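Local coordinates for eukaryotic translation initiation factor 4 gamma 5 (Trypanosoma cruzi, PDB 6OZU), which probably serves as a scaffold in translation initiation, its all-helical MIF4G domain being expected to dock an eIF4A-type RNA helicase, as in other eIF4G proteins, at residues A[49-54]-A[93-98]; A[57-60]-A[65-68]; A[105-110]-A[162-167]. One frame throughout, in Å; residues are numbered along the deposited sequence.

Contact 1: A[49-54]-A[93-98]; sequences VIFNKS and RQCQRT
In the MIF4G domain, helix 40-53 packs against the long helix 82-112 through the ring of Phe51, which meets Gln94, Cys95 and Thr98 in the buried interior. The local axes approach to 10.8 Å and cross at -31°, and Phe51 and Gln94 have the nearest CA atoms, 7.3 Å apart. Gln94 comes over one face of the ring: its CB lies 4.2 Å from the ring centroid and 20° off the ring normal, a CH-pi contact displaced toward the rim. With chi1 at -158°, CG of Gln94 swings away from its own backbone N and its chain bends at chi2, bringing CG to 3.6 Å from CD2 of Phe51. The amide plane is steeply inclined to the ring, so the aliphatic part makes the touch. MIF4G domains are all-helical, HEAT-like folds, and here two helices that are not consecutive in the chain run roughly parallel. At the rim of the ring, near its plane, Cys95 makes a sulfur-aromatic contact, SG standing 3.7 Å from CE2 of Phe51. Thr98 reaches another part of that rim with OG1, 3.7 Å from CD2 of Phe51. This hydroxyl is turned back into its own helix, OG1 donating to O of Gln94 at 2.7 Å. Helix 118-144 adds Phe138, edge-to-face with Phe51, and Leu142, which touches both Phe51 and Cys95.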
loop_
_atom_site.group_PDB
_atom_site.type_symbol
_atom_site.label_atom_id
_atom_site.label_comp_id
_atom_site.label_asym_id
_atom_site.label_seq_id
_atom_site.Cartn_x
_atom_site.Cartn_y
_atom_site.Cartn_z
ATOM N N VAL A 49 -6.438 -13.741 -2.652
ATOM C CA VAL A 49 -7.374 -13.315 -3.699
ATOM C C VAL A 49 -7.561 -11.797 -3.701
ATOM O O VAL A 49 -7.398 -11.164 -4.748
ATOM C CB VAL A 49 -8.722 -14.104 -3.615
ATOM C CG1 VAL A 49 -9.861 -13.393 -4.355
ATOM C CG2 VAL A 49 -8.546 -15.508 -4.149
ATOM N N ILE A 50 -7.888 -11.216 -2.534
ATOM C CA ILE A 50 -8.099 -9.774 -2.402
ATOM C C ILE A 50 -6.798 -9.012 -2.733
ATOM O O ILE A 50 -6.846 -8.035 -3.488
ATOM C CB ILE A 50 -8.689 -9.411 -1.001
ATOM C CG1 ILE A 50 -10.018 -10.179 -0.726
ATOM C CG2 ILE A 50 -8.866 -7.886 -0.854
ATOM C CD1 ILE A 50 -10.497 -10.211 0.693
ATOM N N PHE A 51 -5.637 -9.491 -2.217
ATOM C CA PHE A 51 -4.332 -8.869 -2.451
ATOM C C PHE A 51 -3.887 -8.903 -3.941
ATOM O O PHE A 51 -3.277 -7.934 -4.402
ATOM C CB PHE A 51 -3.269 -9.445 -1.513
ATOM C CG PHE A 51 -3.139 -8.713 -0.190
ATOM C CD1 PHE A 51 -4.211 -8.640 0.695
ATOM C CD2 PHE A 51 -1.932 -8.140 0.189
ATOM C CE1 PHE A 51 -4.091 -7.956 1.907
ATOM C CE2 PHE A 51 -1.806 -7.481 1.417
ATOM C CZ PHE A 51 -2.885 -7.394 2.265
ATOM N N ASN A 52 -4.249 -9.975 -4.695
ATOM C CA ASN A 52 -3.936 -10.075 -6.128
ATOM C C ASN A 52 -4.822 -9.148 -6.977
ATOM O O ASN A 52 -4.314 -8.424 -7.846
ATOM C CB ASN A 52 -3.994 -11.516 -6.618
ATOM C CG ASN A 52 -2.829 -12.381 -6.184
ATOM O OD1 ASN A 52 -1.789 -11.894 -5.712
ATOM N ND2 ASN A 52 -2.970 -13.691 -6.353
ATOM N N LYS A 53 -6.134 -9.119 -6.671
ATOM C CA LYS A 53 -7.104 -8.246 -7.332
ATOM C C LYS A 53 -6.745 -6.766 -7.069
ATOM O O LYS A 53 -6.946 -5.915 -7.936
ATOM C CB LYS A 53 -8.546 -8.603 -6.865
ATOM C CG LYS A 53 -9.707 -7.795 -7.487
ATOM C CD LYS A 53 -10.009 -8.116 -8.973
ATOM C CE LYS A 53 -11.467 -8.429 -9.248
ATOM N NZ LYS A 53 -12.327 -7.216 -9.261
ATOM N N SER A 54 -6.167 -6.479 -5.895
ATOM C CA SER A 54 -5.771 -5.133 -5.500
ATOM C C SER A 54 -4.503 -4.594 -6.194
ATOM O O SER A 54 -4.286 -3.374 -6.191
ATOM C CB SER A 54 -5.627 -5.051 -3.988
ATOM O OG SER A 54 -6.875 -5.258 -3.352
ATOM N N ARG A 93 1.896 -11.527 6.367
ATOM C CA ARG A 93 2.602 -12.392 5.417
ATOM C C ARG A 93 2.347 -11.990 3.962
ATOM O O ARG A 93 3.290 -11.942 3.170
ATOM C CB ARG A 93 2.252 -13.888 5.643
ATOM C CG ARG A 93 2.912 -14.488 6.866
ATOM C CD ARG A 93 2.712 -16.004 6.998
ATOM N NE ARG A 93 1.822 -16.346 8.115
ATOM C CZ ARG A 93 0.554 -16.736 7.981
ATOM N NH1 ARG A 93 0.020 -16.892 6.770
ATOM N NH2 ARG A 93 -0.186 -16.988 9.055
ATOM N N GLN A 94 1.079 -11.729 3.600
ATOM C CA GLN A 94 0.740 -11.344 2.230
ATOM C C GLN A 94 1.266 -9.932 1.871
ATOM O O GLN A 94 1.596 -9.719 0.706
ATOM C CB GLN A 94 -0.761 -11.517 1.937
ATOM C CG GLN A 94 -1.136 -11.660 0.446
ATOM C CD GLN A 94 -0.472 -12.786 -0.310
ATOM O OE1 GLN A 94 0.102 -12.583 -1.386
ATOM N NE2 GLN A 94 -0.548 -13.994 0.214
ATOM N N CYS A 95 1.437 -9.023 2.866
ATOM C CA CYS A 95 2.034 -7.672 2.682
ATOM C C CYS A 95 3.507 -7.859 2.392
ATOM O O CYS A 95 4.067 -7.204 1.528
ATOM C CB CYS A 95 1.856 -6.815 3.932
ATOM S SG CYS A 95 0.259 -5.988 4.050
ATOM N N GLN A 96 4.138 -8.742 3.162
ATOM C CA GLN A 96 5.545 -9.072 3.026
ATOM C C GLN A 96 5.810 -9.607 1.622
ATOM O O GLN A 96 6.699 -9.087 0.959
ATOM C CB GLN A 96 5.979 -10.059 4.110
ATOM C CG GLN A 96 7.471 -10.083 4.366
ATOM C CD GLN A 96 7.753 -11.288 5.209
ATOM O OE1 GLN A 96 7.955 -12.397 4.692
ATOM N NE2 GLN A 96 7.695 -11.108 6.529
ATOM N N ARG A 97 4.963 -10.536 1.126
ATOM C CA ARG A 97 5.124 -11.133 -0.187
ATOM C C ARG A 97 4.924 -10.127 -1.318
ATOM O O ARG A 97 5.773 -10.027 -2.202
ATOM C CB ARG A 97 4.252 -12.380 -0.352
ATOM C CG ARG A 97 4.666 -13.194 -1.571
ATOM C CD ARG A 97 3.687 -14.305 -1.918
ATOM N NE ARG A 97 3.546 -14.516 -3.366
ATOM C CZ ARG A 97 4.440 -15.126 -4.141
ATOM N NH1 ARG A 97 4.211 -15.269 -5.440
ATOM N NH2 ARG A 97 5.563 -15.612 -3.621
ATOM N N THR A 98 3.832 -9.356 -1.270
ATOM C CA THR A 98 3.501 -8.313 -2.231
ATOM C C THR A 98 4.603 -7.247 -2.385
ATOM O O THR A 98 4.915 -6.854 -3.521
ATOM C CB THR A 98 2.181 -7.659 -1.791
ATOM O OG1 THR A 98 1.168 -8.658 -1.787
ATOM C CG2 THR A 98 1.754 -6.482 -2.684
#

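Contact 2: A[57-60]-A[65-68]; sequences PEDS and YYVK
Asp59 and Tyr66 meet across the short connection between two successive helices of the MIF4G domain. Residues 57-59 form a 3-10 turn in the linker that follows helix 40-53, and Tyr66 lies in the first turns of helix 63-76. The backbones stay well apart, with 9.7 Å between the CA atoms of Asp59 and Tyr66, so side chains alone bridge the gap. Both point across it, and both are buried.

The polar part is slight in itself. OH of Tyr66 donates to OD1 of Asp59 over 3.4 Å, a weak hydrogen bond; OD2 of Asp59 is farther from the same hydroxyl, at 4.1 Å. The stronger partner of the phenol lies elsewhere: NZ of Lys53, of helix 40-53, is hydrogen-bonded to OH of Tyr66 and forms a long, weak ion pair with OD1 of Asp59. Lysine, phenol and carboxylate thus cluster beside the linker that follows helix 40-53, and the ammonium group would be expected to offset the negative charge of the buried carboxylate.

The nonpolar part is a contact at the edge of the ring. Asp59 approaches near the ring plane instead of lying over a face, and its carboxylate is turned 83° from that plane, nearly perpendicular. The two side chains cross at about a right angle. Tyr66 has chi1 at -59°, which sets CG anti to its own carbonyl carbon and directs the ring from the helix toward the linker. On that edge CE2 of Tyr66 packs against CB of Asp59 at 3.9 Å.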
loop_
_atom_site.group_PDB
_atom_site.type_symbol
_atom_site.label_atom_id
_atom_site.label_comp_id
_atom_site.label_asym_id
_atom_site.label_seq_id
_atom_site.Cartn_x
_atom_site.Cartn_y
_atom_site.Cartn_z
ATOM N N PRO A 57 -3.581 -3.253 -12.286
ATOM C CA PRO A 57 -3.643 -1.802 -12.602
ATOM C C PRO A 57 -5.039 -1.270 -13.007
ATOM O O PRO A 57 -5.338 -0.110 -12.721
ATOM C CB PRO A 57 -2.591 -1.623 -13.704
ATOM C CG PRO A 57 -2.486 -2.970 -14.334
ATOM C CD PRO A 57 -2.674 -3.961 -13.216
ATOM N N GLU A 58 -5.900 -2.125 -13.614
ATOM C CA GLU A 58 -7.284 -1.803 -14.027
ATOM C C GLU A 58 -8.265 -1.438 -12.880
ATOM O O GLU A 58 -9.279 -0.771 -13.094
ATOM C CB GLU A 58 -7.893 -2.952 -14.868
ATOM C CG GLU A 58 -7.906 -4.328 -14.211
ATOM C CD GLU A 58 -6.726 -5.218 -14.556
ATOM O OE1 GLU A 58 -5.568 -4.768 -14.392
ATOM O OE2 GLU A 58 -6.963 -6.374 -14.976
ATOM N N ASP A 59 -7.959 -1.919 -11.668
ATOM C CA ASP A 59 -8.824 -1.794 -10.507
ATOM C C ASP A 59 -8.590 -0.585 -9.610
ATOM O O ASP A 59 -9.350 -0.444 -8.661
ATOM C CB ASP A 59 -8.727 -3.088 -9.669
ATOM C CG ASP A 59 -9.264 -4.328 -10.363
ATOM O OD1 ASP A 59 -10.364 -4.251 -10.945
ATOM O OD2 ASP A 59 -8.592 -5.377 -10.309
ATOM N N SER A 60 -7.601 0.290 -9.891
ATOM C CA SER A 60 -7.174 1.414 -9.026
ATOM C C SER A 60 -8.304 2.150 -8.279
ATOM O O SER A 60 -8.105 2.562 -7.131
ATOM C CB SER A 60 -6.312 2.422 -9.784
ATOM O OG SER A 60 -7.087 3.371 -10.498
ATOM N N TYR A 65 -12.298 0.006 -1.985
ATOM C CA TYR A 65 -13.439 -0.817 -1.576
ATOM C C TYR A 65 -13.005 -2.202 -1.136
ATOM O O TYR A 65 -13.602 -2.732 -0.208
ATOM C CB TYR A 65 -14.534 -0.888 -2.658
ATOM C CG TYR A 65 -15.066 0.472 -3.036
ATOM C CD1 TYR A 65 -15.929 1.166 -2.190
ATOM C CD2 TYR A 65 -14.668 1.095 -4.218
ATOM C CE1 TYR A 65 -16.391 2.441 -2.516
ATOM C CE2 TYR A 65 -15.128 2.365 -4.559
ATOM C CZ TYR A 65 -15.996 3.032 -3.708
ATOM O OH TYR A 65 -16.442 4.288 -4.034
ATOM N N TYR A 66 -11.981 -2.791 -1.810
ATOM C CA TYR A 66 -11.407 -4.102 -1.494
ATOM C C TYR A 66 -10.785 -4.018 -0.121
ATOM O O TYR A 66 -10.998 -4.903 0.716
ATOM C CB TYR A 66 -10.303 -4.502 -2.494
ATOM C CG TYR A 66 -10.718 -4.575 -3.940
ATOM C CD1 TYR A 66 -12.027 -4.888 -4.298
ATOM C CD2 TYR A 66 -9.798 -4.361 -4.957
ATOM C CE1 TYR A 66 -12.410 -4.976 -5.635
ATOM C CE2 TYR A 66 -10.180 -4.393 -6.296
ATOM C CZ TYR A 66 -11.484 -4.722 -6.632
ATOM O OH TYR A 66 -11.857 -4.784 -7.952
ATOM N N VAL A 67 -10.018 -2.936 0.098
ATOM C CA VAL A 67 -9.318 -2.611 1.331
ATOM C C VAL A 67 -10.345 -2.351 2.462
ATOM O O VAL A 67 -10.130 -2.814 3.581
ATOM C CB VAL A 67 -8.293 -1.470 1.063
ATOM C CG1 VAL A 67 -7.799 -0.835 2.335
ATOM C CG2 VAL A 67 -7.106 -1.979 0.255
ATOM N N LYS A 68 -11.502 -1.719 2.146
ATOM C CA LYS A 68 -12.589 -1.479 3.112
ATOM C C LYS A 68 -13.318 -2.774 3.530
ATOM O O LYS A 68 -13.912 -2.816 4.614
ATOM C CB LYS A 68 -13.580 -0.437 2.588
ATOM C CG LYS A 68 -13.105 0.991 2.795
ATOM C CD LYS A 68 -14.060 2.004 2.179
ATOM C CE LYS A 68 -13.464 3.379 2.138
ATOM N NZ LYS A 68 -12.302 3.448 1.226
#

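Contact 3: A[105-110]-A[162-167]; sequences AQAQLE and YGTERK. With SO4 (sulfate ion), chain G.
Thr164 sits in a type I beta turn from Gly163 to Arg166 and faces helix 82-112 at Ala107, the two CA atoms being 6.0 Å apart. Gly163, the first residue past helix 150-162 to leave helical geometry, has a positive phi of 91°, at which a CB would be jammed against the carbonyl O of Tyr162. Both branches of Thr164 pack on helix 82-112, and the hydroxyl binds the sulfate as well. CG2 of Thr164 lies 4.1 Å from CG of Gln106, and OG1 4.0 Å from CB of Ala107. Chi1 of 46° places OG1 between the backbone N and the carbonyl carbon of Thr164, from where it donates to sulfate O2 at 3.1 Å. In this ion, probably from the crystallisation liquor, O1 is 3.4 Å from CA of Gly163 and O2 3.5 Å from CG of Glu110, a methylene contact, while OE1 of Glu110 is salt-bridged to Arg125. NH2 of Arg166 makes a weak bond to O of Thr164 and a salt bridge to Glu103, a second tie to helix 82-112. The turn opens the loop between helices 150-162 and 173-186 and lies against helix 82-112, with Trp159 touching Thr164.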
loop_
_atom_site.group_PDB
_atom_site.type_symbol
_atom_site.label_atom_id
_atom_site.label_comp_id
_atom_site.label_asym_id
_atom_site.label_seq_id
_atom_site.Cartn_x
_atom_site.Cartn_y
_atom_site.Cartn_z
ATOM N N ALA A 105 11.336 -6.982 -8.164
ATOM C CA ALA A 105 10.964 -6.697 -9.547
ATOM C C ALA A 105 11.716 -5.446 -10.032
ATOM O O ALA A 105 12.204 -5.427 -11.161
ATOM C CB ALA A 105 9.461 -6.490 -9.643
ATOM N N GLN A 106 11.845 -4.431 -9.147
ATOM C CA GLN A 106 12.578 -3.181 -9.349
ATOM C C GLN A 106 14.078 -3.496 -9.540
ATOM O O GLN A 106 14.687 -3.000 -10.496
ATOM C CB GLN A 106 12.366 -2.249 -8.135
ATOM C CG GLN A 106 12.981 -0.864 -8.263
ATOM C CD GLN A 106 12.300 -0.027 -9.330
ATOM O OE1 GLN A 106 11.067 0.164 -9.328
ATOM N NE2 GLN A 106 13.093 0.493 -10.268
ATOM N N ALA A 107 14.650 -4.319 -8.630
ATOM C CA ALA A 107 16.053 -4.774 -8.632
ATOM C C ALA A 107 16.387 -5.557 -9.899
ATOM O O ALA A 107 17.454 -5.347 -10.477
ATOM C CB ALA A 107 16.323 -5.630 -7.410
ATOM N N GLN A 108 15.464 -6.449 -10.333
ATOM C CA GLN A 108 15.580 -7.255 -11.537
ATOM C C GLN A 108 15.634 -6.347 -12.768
ATOM O O GLN A 108 16.577 -6.472 -13.545
ATOM C CB GLN A 108 14.411 -8.240 -11.633
ATOM C CG GLN A 108 14.828 -9.684 -11.843
ATOM C CD GLN A 108 13.732 -10.682 -11.527
ATOM O OE1 GLN A 108 12.609 -10.327 -11.121
ATOM N NE2 GLN A 108 14.039 -11.966 -11.701
ATOM N N LEU A 109 14.674 -5.399 -12.907
ATOM C CA LEU A 109 14.612 -4.435 -14.015
ATOM C C LEU A 109 15.938 -3.723 -14.219
ATOM O O LEU A 109 16.460 -3.725 -15.334
ATOM C CB LEU A 109 13.482 -3.395 -13.807
ATOM C CG LEU A 109 13.324 -2.325 -14.908
ATOM C CD1 LEU A 109 12.403 -2.800 -16.024
ATOM C CD2 LEU A 109 12.838 -1.030 -14.325
ATOM N N GLU A 110 16.482 -3.138 -13.145
ATOM C CA GLU A 110 17.735 -2.395 -13.188
ATOM C C GLU A 110 18.938 -3.274 -13.627
ATOM O O GLU A 110 19.770 -2.794 -14.398
ATOM C CB GLU A 110 17.970 -1.641 -11.866
ATOM C CG GLU A 110 16.926 -0.552 -11.580
ATOM C CD GLU A 110 16.562 0.457 -12.669
ATOM O OE1 GLU A 110 17.443 0.812 -13.487
ATOM O OE2 GLU A 110 15.391 0.906 -12.695
ATOM N N TYR A 162 16.163 5.589 -1.819
ATOM C CA TYR A 162 17.608 5.344 -1.743
ATOM C C TYR A 162 18.116 4.248 -2.670
ATOM O O TYR A 162 19.325 4.050 -2.743
ATOM C CB TYR A 162 18.055 5.064 -0.300
ATOM C CG TYR A 162 17.873 6.224 0.663
ATOM C CD1 TYR A 162 18.790 7.268 0.703
ATOM C CD2 TYR A 162 16.831 6.235 1.586
ATOM C CE1 TYR A 162 18.662 8.309 1.622
ATOM C CE2 TYR A 162 16.681 7.279 2.498
ATOM C CZ TYR A 162 17.604 8.312 2.515
ATOM O OH TYR A 162 17.471 9.349 3.392
ATOM N N GLY A 163 17.214 3.574 -3.385
ATOM C CA GLY A 163 17.570 2.494 -4.291
ATOM C C GLY A 163 17.544 1.136 -3.623
ATOM O O GLY A 163 17.629 1.037 -2.390
ATOM N N THR A 164 17.437 0.079 -4.436
ATOM C CA THR A 164 17.404 -1.307 -3.951
ATOM C C THR A 164 18.737 -1.684 -3.264
ATOM O O THR A 164 18.720 -2.398 -2.259
ATOM C CB THR A 164 16.948 -2.279 -5.064
ATOM O OG1 THR A 164 17.644 -1.991 -6.288
ATOM C CG2 THR A 164 15.435 -2.194 -5.315
ATOM N N GLU A 165 19.866 -1.122 -3.750
ATOM C CA GLU A 165 21.191 -1.303 -3.149
ATOM C C GLU A 165 21.462 -0.216 -2.056
ATOM O O GLU A 165 22.509 -0.256 -1.401
ATOM C CB GLU A 165 22.290 -1.330 -4.231
ATOM N N ARG A 166 20.497 0.738 -1.859
ATOM C CA ARG A 166 20.497 1.839 -0.872
ATOM C C ARG A 166 21.702 2.805 -1.010
ATOM O O ARG A 166 22.029 3.531 -0.062
ATOM C CB ARG A 166 20.354 1.313 0.578
ATOM C CG ARG A 166 18.910 1.206 1.076
ATOM C CD ARG A 166 18.293 -0.145 0.771
ATOM N NE ARG A 166 17.085 -0.383 1.561
ATOM C CZ ARG A 166 16.176 -1.310 1.277
ATOM N NH1 ARG A 166 15.111 -1.463 2.056
ATOM N NH2 ARG A 166 16.322 -2.089 0.208
ATOM N N LYS A 167 22.303 2.867 -2.215
ATOM C CA LYS A 167 23.472 3.710 -2.457
ATOM C C LYS A 167 23.173 5.028 -3.210
ATOM O O LYS A 167 24.112 5.795 -3.450
ATOM C CB LYS A 167 24.580 2.902 -3.168
ATOM C CG LYS A 167 25.406 2.038 -2.216
ATOM C CD LYS A 167 26.598 1.378 -2.914
ATOM C CE LYS A 167 27.912 2.062 -2.605
ATOM N NZ LYS A 167 29.054 1.411 -3.302
HETATM S S SO4 G . 17.602 1.743 -8.122
HETATM O O1 SO4 G . 18.835 1.762 -7.321
HETATM O O2 SO4 G . 17.085 0.375 -8.207
HETATM O O3 SO4 G . 16.577 2.602 -7.515
HETATM O O4 SO4 G . 17.904 2.229 -9.470
#

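Contacts 1 and 2 are buried neighbours, their centres 12 Å apart, whereas contact 3 is only partly buried and lies farther out, 19 Å from the centre of the chain. Helix 82-112 serves both contact 1 and contact 3, whose centres are 21 Å apart. Contact 2 lies on the opposite side of the chain's centre from contact 3, but it touches contact 1 directly: OG of Ser54 packs 3.5 Å from CD2 of Tyr66. Contact 1 has no hydrogen bond across it and packs on one aromatic ring, whereas contact 2 has a weak one between buried polar side chains. Contact 3 is light packing between the segments, with Thr164 hydrogen-bonded to a sulfate.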